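Local coordinates for protein TatD-related deoxyribonuclease (Thermotoga maritima, PDB 1J6O) that probably acts as a metal-dependent deoxyribonuclease of the TatD family, hydrolysing ester bonds in DNA on a TIM-barrel scaffold, at residues Q118-V121 against F122-I126; K193-A196 against L197-V200. All coordinates share one frame; numbering follows the deposited sequence.

Contact 1 of 2, residues Q118-V121 against F122-I126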
ATOM      1  N   GLN A 118     -17.183   9.585  -2.359  1.00 11.06           N
ATOM      2  CA  GLN A 118     -15.969   8.836  -1.958  1.00 11.45           C
ATOM      3  C   GLN A 118     -16.353   7.797  -0.907  1.00 11.84           C
ATOM      4  O   GLN A 118     -15.940   6.633  -0.958  1.00  9.52           O
ATOM      5  CB  GLN A 118     -14.937   9.770  -1.328  1.00 10.27           C
ATOM      6  CG  GLN A 118     -14.236  10.689  -2.319  1.00  8.86           C
ATOM      7  CD  GLN A 118     -13.128  11.437  -1.655  1.00 10.91           C
ATOM      8  OE1 GLN A 118     -12.397  10.872  -0.829  1.00  8.73           O
ATOM      9  NE2 GLN A 118     -12.974  12.719  -2.007  1.00 10.82           N
ATOM     10  N   LYS A 119     -17.120   8.248   0.082  1.00 10.20           N
ATOM     11  CA  LYS A 119     -17.558   7.356   1.147  1.00 10.51           C
ATOM     12  C   LYS A 119     -18.311   6.137   0.634  1.00 11.20           C
ATOM     13  O   LYS A 119     -18.020   5.032   1.067  1.00  9.24           O
ATOM     14  CB  LYS A 119     -18.450   8.098   2.143  1.00 14.48           C
ATOM     15  CG  LYS A 119     -17.702   9.004   3.060  1.00 18.01           C
ATOM     16  CD  LYS A 119     -18.715   9.745   3.928  1.00 22.54           C
ATOM     17  CE  LYS A 119     -18.084  10.542   5.036  1.00 24.29           C
ATOM     18  NZ  LYS A 119     -19.197  11.126   5.879  1.00 27.79           N
ATOM     19  N   ARG A 120     -19.250   6.305  -0.300  1.00 11.59           N
ATOM     20  CA  ARG A 120     -19.970   5.127  -0.766  1.00 14.16           C
ATOM     21  C   ARG A 120     -19.097   4.134  -1.532  1.00 13.09           C
ATOM     22  O   ARG A 120     -19.236   2.921  -1.367  1.00 12.87           O
ATOM     23  CB  ARG A 120     -21.205   5.510  -1.602  1.00 18.03           C
ATOM     24  CG  ARG A 120     -20.934   5.920  -3.025  1.00 23.46           C
ATOM     25  CD  ARG A 120     -22.103   5.557  -3.954  1.00 28.94           C
ATOM     26  NE  ARG A 120     -21.597   4.769  -5.081  1.00 33.56           N
ATOM     27  CZ  ARG A 120     -22.156   3.648  -5.540  1.00 34.31           C
ATOM     28  NH1 ARG A 120     -23.270   3.167  -4.984  1.00 35.79           N
ATOM     29  NH2 ARG A 120     -21.568   2.980  -6.523  1.00 31.96           N
ATOM     30  N   VAL A 121     -18.209   4.659  -2.368  1.00 11.40           N
ATOM     31  CA  VAL A 121     -17.299   3.831  -3.172  1.00 10.93           C
ATOM     32  C   VAL A 121     -16.313   3.083  -2.264  1.00 11.20           C
ATOM     33  O   VAL A 121     -15.953   1.924  -2.536  1.00 10.03           O
ATOM     34  CB  VAL A 121     -16.545   4.724  -4.194  1.00 10.63           C
ATOM     35  CG1 VAL A 121     -15.386   3.969  -4.850  1.00 10.81           C
ATOM     36  CG2 VAL A 121     -17.540   5.212  -5.278  1.00 10.55           C
ATOM     37  N   PHE A 122     -15.896   3.744  -1.189  1.00 10.54           N
ATOM     38  CA  PHE A 122     -14.960   3.167  -0.212  1.00  9.89           C
ATOM     39  C   PHE A 122     -15.705   2.055   0.530  1.00 11.67           C
ATOM     40  O   PHE A 122     -15.222   0.933   0.674  1.00 10.12           O
ATOM     41  CB  PHE A 122     -14.512   4.261   0.755  1.00 10.01           C
ATOM     42  CG  PHE A 122     -13.592   3.783   1.868  1.00  8.99           C
ATOM     43  CD1 PHE A 122     -12.663   2.767   1.653  1.00 11.65           C
ATOM     44  CD2 PHE A 122     -13.575   4.444   3.084  1.00 11.02           C
ATOM     45  CE1 PHE A 122     -11.724   2.432   2.634  1.00 12.31           C
ATOM     46  CE2 PHE A 122     -12.632   4.121   4.091  1.00 12.51           C
ATOM     47  CZ  PHE A 122     -11.704   3.114   3.860  1.00 13.11           C
ATOM     48  N   VAL A 123     -16.916   2.368   0.986  1.00 12.28           N
ATOM     49  CA  VAL A 123     -17.700   1.368   1.697  1.00 13.04           C
ATOM     50  C   VAL A 123     -17.948   0.138   0.830  1.00  9.85           C
ATOM     51  O   VAL A 123     -17.830  -0.987   1.288  1.00 10.77           O
ATOM     52  CB  VAL A 123     -19.061   1.959   2.163  1.00 13.60           C
ATOM     53  CG1 VAL A 123     -20.003   0.839   2.597  1.00 16.17           C
ATOM     54  CG2 VAL A 123     -18.827   2.919   3.312  1.00 16.30           C
ATOM     55  N   GLU A 124     -18.274   0.339  -0.435  1.00  9.87           N
ATOM     56  CA  GLU A 124     -18.522  -0.787  -1.300  1.00 10.68           C
ATOM     57  C   GLU A 124     -17.303  -1.683  -1.517  1.00 10.53           C
ATOM     58  O   GLU A 124     -17.451  -2.898  -1.669  1.00 10.39           O
ATOM     59  CB  GLU A 124     -19.101  -0.292  -2.626  1.00 13.28           C
ATOM     60  CG  GLU A 124     -20.336   0.587  -2.382  1.00 18.00           C
ATOM     61  CD  GLU A 124     -21.177   0.865  -3.615  1.00 23.30           C
ATOM     62  OE1 GLU A 124     -20.604   1.233  -4.653  1.00 25.79           O
ATOM     63  OE2 GLU A 124     -22.429   0.741  -3.534  1.00 26.41           O
ATOM     64  N   GLN A 125     -16.107  -1.106  -1.499  1.00  9.55           N
ATOM     65  CA  GLN A 125     -14.901  -1.912  -1.696  1.00  7.40           C
ATOM     66  C   GLN A 125     -14.540  -2.650  -0.397  1.00  6.93           C
ATOM     67  O   GLN A 125     -14.020  -3.787  -0.423  1.00  6.63           O
ATOM     68  CB  GLN A 125     -13.765  -1.034  -2.181  1.00  5.81           C
ATOM     69  CG  GLN A 125     -13.979  -0.648  -3.640  1.00  7.11           C
ATOM     70  CD  GLN A 125     -12.898   0.258  -4.171  1.00  8.31           C
ATOM     71  OE1 GLN A 125     -11.832  -0.208  -4.587  1.00 10.44           O
ATOM     72  NE2 GLN A 125     -13.156   1.553  -4.157  1.00 11.02           N
ATOM     73  N   ILE A 126     -14.807  -2.002   0.737  1.00  7.09           N
ATOM     74  CA  ILE A 126     -14.536  -2.622   2.021  1.00  8.56           C
ATOM     75  C   ILE A 126     -15.456  -3.848   2.060  1.00 10.24           C
ATOM     76  O   ILE A 126     -15.044  -4.940   2.482  1.00  9.20           O
ATOM     77  CB  ILE A 126     -14.923  -1.669   3.174  1.00  9.68           C
ATOM     78  CG1 ILE A 126     -13.905  -0.539   3.261  1.00  5.90           C
ATOM     79  CG2 ILE A 126     -15.055  -2.443   4.481  1.00 10.08           C
ATOM     80  CD1 ILE A 126     -14.337   0.558   4.249  1.00  9.39           C
TER
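R120 and E124, one helical turn apart on helix 115-132, form an i/i+4 salt bridge with R120 NH2 2.7 Å from E124 OE1. The carboxylate lies over one face of the guanidinium, displaced toward its rim, and the two planes are turned 69° apart. No N-H points at OE1, which makes the attraction one of charge and not of a directed bond. R120 gets there by a bent chain: its CG sits between the backbone N and the carbonyl carbon (chi1 78°), and further bends at chi2 and chi3 bring the guanidinium back to E124. A glutamine in place of E124 would probably leave the R120 guanidinium without its counter-charge and freer to swing away.

On the buried flank, V121 O accepts two bonds from the same residue. Q125 N donates to V121 O at 3.2 Å, while Q125 NE2 reaches V121 O at 3.3 Å from the other face of the carbonyl plane. The carbonyl oxygen lies nearly in the Q125 amide plane, and Q125 OE1 is taken by V73 N, so both ends of the amide are engaged and its rotation is fixed. Q118 is likewise satisfied at both ends, by S113 O and D107 N. Among the main-chain bonds, F122 N to Q118 O and V123 N to K119 O both measure 2.9 Å. I126 CD1 rests 3.5 Å above the centre of the F122 ring.

This helix connects strands 98-107 and 136-141 in a beta-alpha-beta unit of the barrel. F122 packs on T104 and L106 of strand 98-107; V121 and E124 meet F85 of helix 85-92, and V123 and I126 lean on I150 of helix 144-153.

Contact 2 of 2, residues K193-A196 against L197-V200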
ATOM      1  N   LYS A 193      12.415  17.214   7.025  1.00 26.48           N
ATOM      2  CA  LYS A 193      11.271  17.934   7.565  1.00 27.77           C
ATOM      3  C   LYS A 193      10.244  17.079   8.289  1.00 28.06           C
ATOM      4  O   LYS A 193       9.542  17.576   9.169  1.00 28.46           O
ATOM      5  N   ASN A 194      10.163  15.793   7.942  1.00 28.36           N
ATOM      6  CA  ASN A 194       9.196  14.898   8.580  1.00 27.99           C
ATOM      7  C   ASN A 194       9.564  14.306   9.923  1.00 28.02           C
ATOM      8  O   ASN A 194       9.566  13.092  10.102  1.00 26.13           O
ATOM      9  CB  ASN A 194       8.806  13.768   7.624  1.00 28.43           C
ATOM     10  CG  ASN A 194       8.028  14.276   6.432  1.00 30.74           C
ATOM     11  OD1 ASN A 194       7.317  15.284   6.528  1.00 29.87           O
ATOM     12  ND2 ASN A 194       8.146  13.583   5.300  1.00 31.58           N
ATOM     13  N   GLU A 195       9.852  15.187  10.874  1.00 28.99           N
ATOM     14  CA  GLU A 195      10.223  14.792  12.225  1.00 29.54           C
ATOM     15  C   GLU A 195       9.068  14.016  12.848  1.00 27.73           C
ATOM     16  O   GLU A 195       9.278  13.027  13.532  1.00 29.03           O
ATOM     17  CB  GLU A 195      10.480  16.039  13.069  1.00 30.68           C
ATOM     18  CG  GLU A 195      11.313  17.098  12.367  1.00 34.20           C
ATOM     19  CD  GLU A 195      12.797  16.904  12.584  1.00 36.70           C
ATOM     20  OE1 GLU A 195      13.185  15.881  13.197  1.00 39.19           O
ATOM     21  OE2 GLU A 195      13.579  17.778  12.145  1.00 38.98           O
ATOM     22  N   ALA A 196       7.846  14.474  12.601  1.00 27.94           N
ATOM     23  CA  ALA A 196       6.663  13.814  13.152  1.00 26.84           C
ATOM     24  C   ALA A 196       6.541  12.338  12.789  1.00 26.79           C
ATOM     25  O   ALA A 196       6.361  11.481  13.672  1.00 26.06           O
ATOM     26  CB  ALA A 196       5.402  14.549  12.719  1.00 28.46           C
ATOM     27  N   LEU A 197       6.625  12.035  11.493  1.00 24.51           N
ATOM     28  CA  LEU A 197       6.513  10.650  11.045  1.00 22.61           C
ATOM     29  C   LEU A 197       7.540   9.753  11.725  1.00 20.81           C
ATOM     30  O   LEU A 197       7.217   8.648  12.168  1.00 21.44           O
ATOM     31  CB  LEU A 197       6.693  10.557   9.526  1.00 23.08           C
ATOM     32  CG  LEU A 197       6.437   9.156   8.948  1.00 24.37           C
ATOM     33  CD1 LEU A 197       5.031   8.715   9.310  1.00 23.22           C
ATOM     34  CD2 LEU A 197       6.627   9.149   7.424  1.00 24.13           C
ATOM     35  N   ARG A 198       8.784  10.216  11.796  1.00 19.84           N
ATOM     36  CA  ARG A 198       9.830   9.427  12.425  1.00 19.18           C
ATOM     37  C   ARG A 198       9.488   9.126  13.887  1.00 20.30           C
ATOM     38  O   ARG A 198       9.724   8.015  14.384  1.00 18.82           O
ATOM     39  CB  ARG A 198      11.183  10.137  12.321  1.00 19.07           C
ATOM     40  CG  ARG A 198      11.859   9.970  10.959  1.00 20.20           C
ATOM     41  CD  ARG A 198      13.330  10.453  10.945  1.00 19.52           C
ATOM     42  NE  ARG A 198      13.461  11.915  10.989  1.00 19.71           N
ATOM     43  CZ  ARG A 198      13.179  12.745   9.982  1.00 21.38           C
ATOM     44  NH1 ARG A 198      12.739  12.293   8.809  1.00 21.42           N
ATOM     45  NH2 ARG A 198      13.354  14.045  10.138  1.00 21.79           N
ATOM     46  N   GLU A 199       8.919  10.109  14.575  1.00 21.02           N
ATOM     47  CA  GLU A 199       8.559   9.902  15.975  1.00 22.05           C
ATOM     48  C   GLU A 199       7.467   8.820  16.046  1.00 21.36           C
ATOM     49  O   GLU A 199       7.443   8.011  16.981  1.00 21.50           O
ATOM     50  CB  GLU A 199       8.081  11.216  16.600  1.00 24.14           C
ATOM     51  CG  GLU A 199       7.832  11.153  18.118  1.00 27.60           C
ATOM     52  CD  GLU A 199       9.060  10.697  18.937  1.00 30.16           C
ATOM     53  OE1 GLU A 199      10.201  11.169  18.665  1.00 31.65           O
ATOM     54  OE2 GLU A 199       8.885   9.868  19.868  1.00 32.65           O
ATOM     55  N   VAL A 200       6.574   8.801  15.056  1.00 20.50           N
ATOM     56  CA  VAL A 200       5.489   7.809  15.010  1.00 19.80           C
ATOM     57  C   VAL A 200       6.080   6.409  14.833  1.00 19.36           C
ATOM     58  O   VAL A 200       5.693   5.446  15.505  1.00 20.77           O
ATOM     59  CB  VAL A 200       4.527   8.063  13.829  1.00 20.35           C
ATOM     60  CG1 VAL A 200       3.551   6.909  13.710  1.00 22.41           C
ATOM     61  CG2 VAL A 200       3.764   9.365  14.041  1.00 20.18           C
TER
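The R198 guanidinium carries N194 O over one face, 3.5 Å above its plane and shifted toward the rim, with E195 N over that face too, while E195 OE1 approaches R198 NH2 at 3.6 Å. The latter pair is a long salt bridge between residues three apart, with carboxylate and guanidinium planes turned 67° from each other. It belongs to the first turn of helix 195-204, which lies between strands 181-185 and 209-211 in a beta-alpha-beta unit of the TIM barrel.

The arginine folds back over the start of its own helix. A bend at chi3 (-73°) carries the guanidinium toward the preceding loop, where R198 NH1 donates to the carbonyls of V189 and Y191 and R198 NH2 to that of P192. These bonds, more than the distant carboxylate of E195, tie the group in place, and the arginine thereby joins the loop to the helix. Its side chain also touches T239 and V243 of helix 233-244.

N194 occupies the N-cap position, but its side chain makes no capping bond; ND2 is instead bonded to P188 O. The residue is the centre of an inverse gamma turn, closed by a weak bond from E195 N to K193 O. The helical pattern then sets in gradually: R198 N to N194 O is weak at 3.4 Å, and E199 N to E195 O shortens to 3.1 Å. L197 leans on V189 and V200 on F166, both in loops. At the far end of the contact V200 N donates to A196 O at 3.0 Å, in the carbonyl plane, and V200 CG2 lies 3.4 Å from that same oxygen.

How the contacts relate
Contact 1 precedes contact 2 along the chain, and each is confined to one helix and its start: 115-132 for the first, 195-204 for the second. Their centres are 30 Å apart and their nearest atoms about 18 Å apart, so they do not touch. What they share is the eight-stranded parallel barrel. Helix 115-132 follows the fourth strand, 98-107, and helix 195-204 the seventh, 181-185. The side chains of Q118 and Q125 lie about 7 Å from those of the predicted metal ligands H139 and E103 respectively; the side chain of L197 is about 11 Å from those of H164 and D214. The two thus belong to separate parts of the framework around a predicted two-metal site.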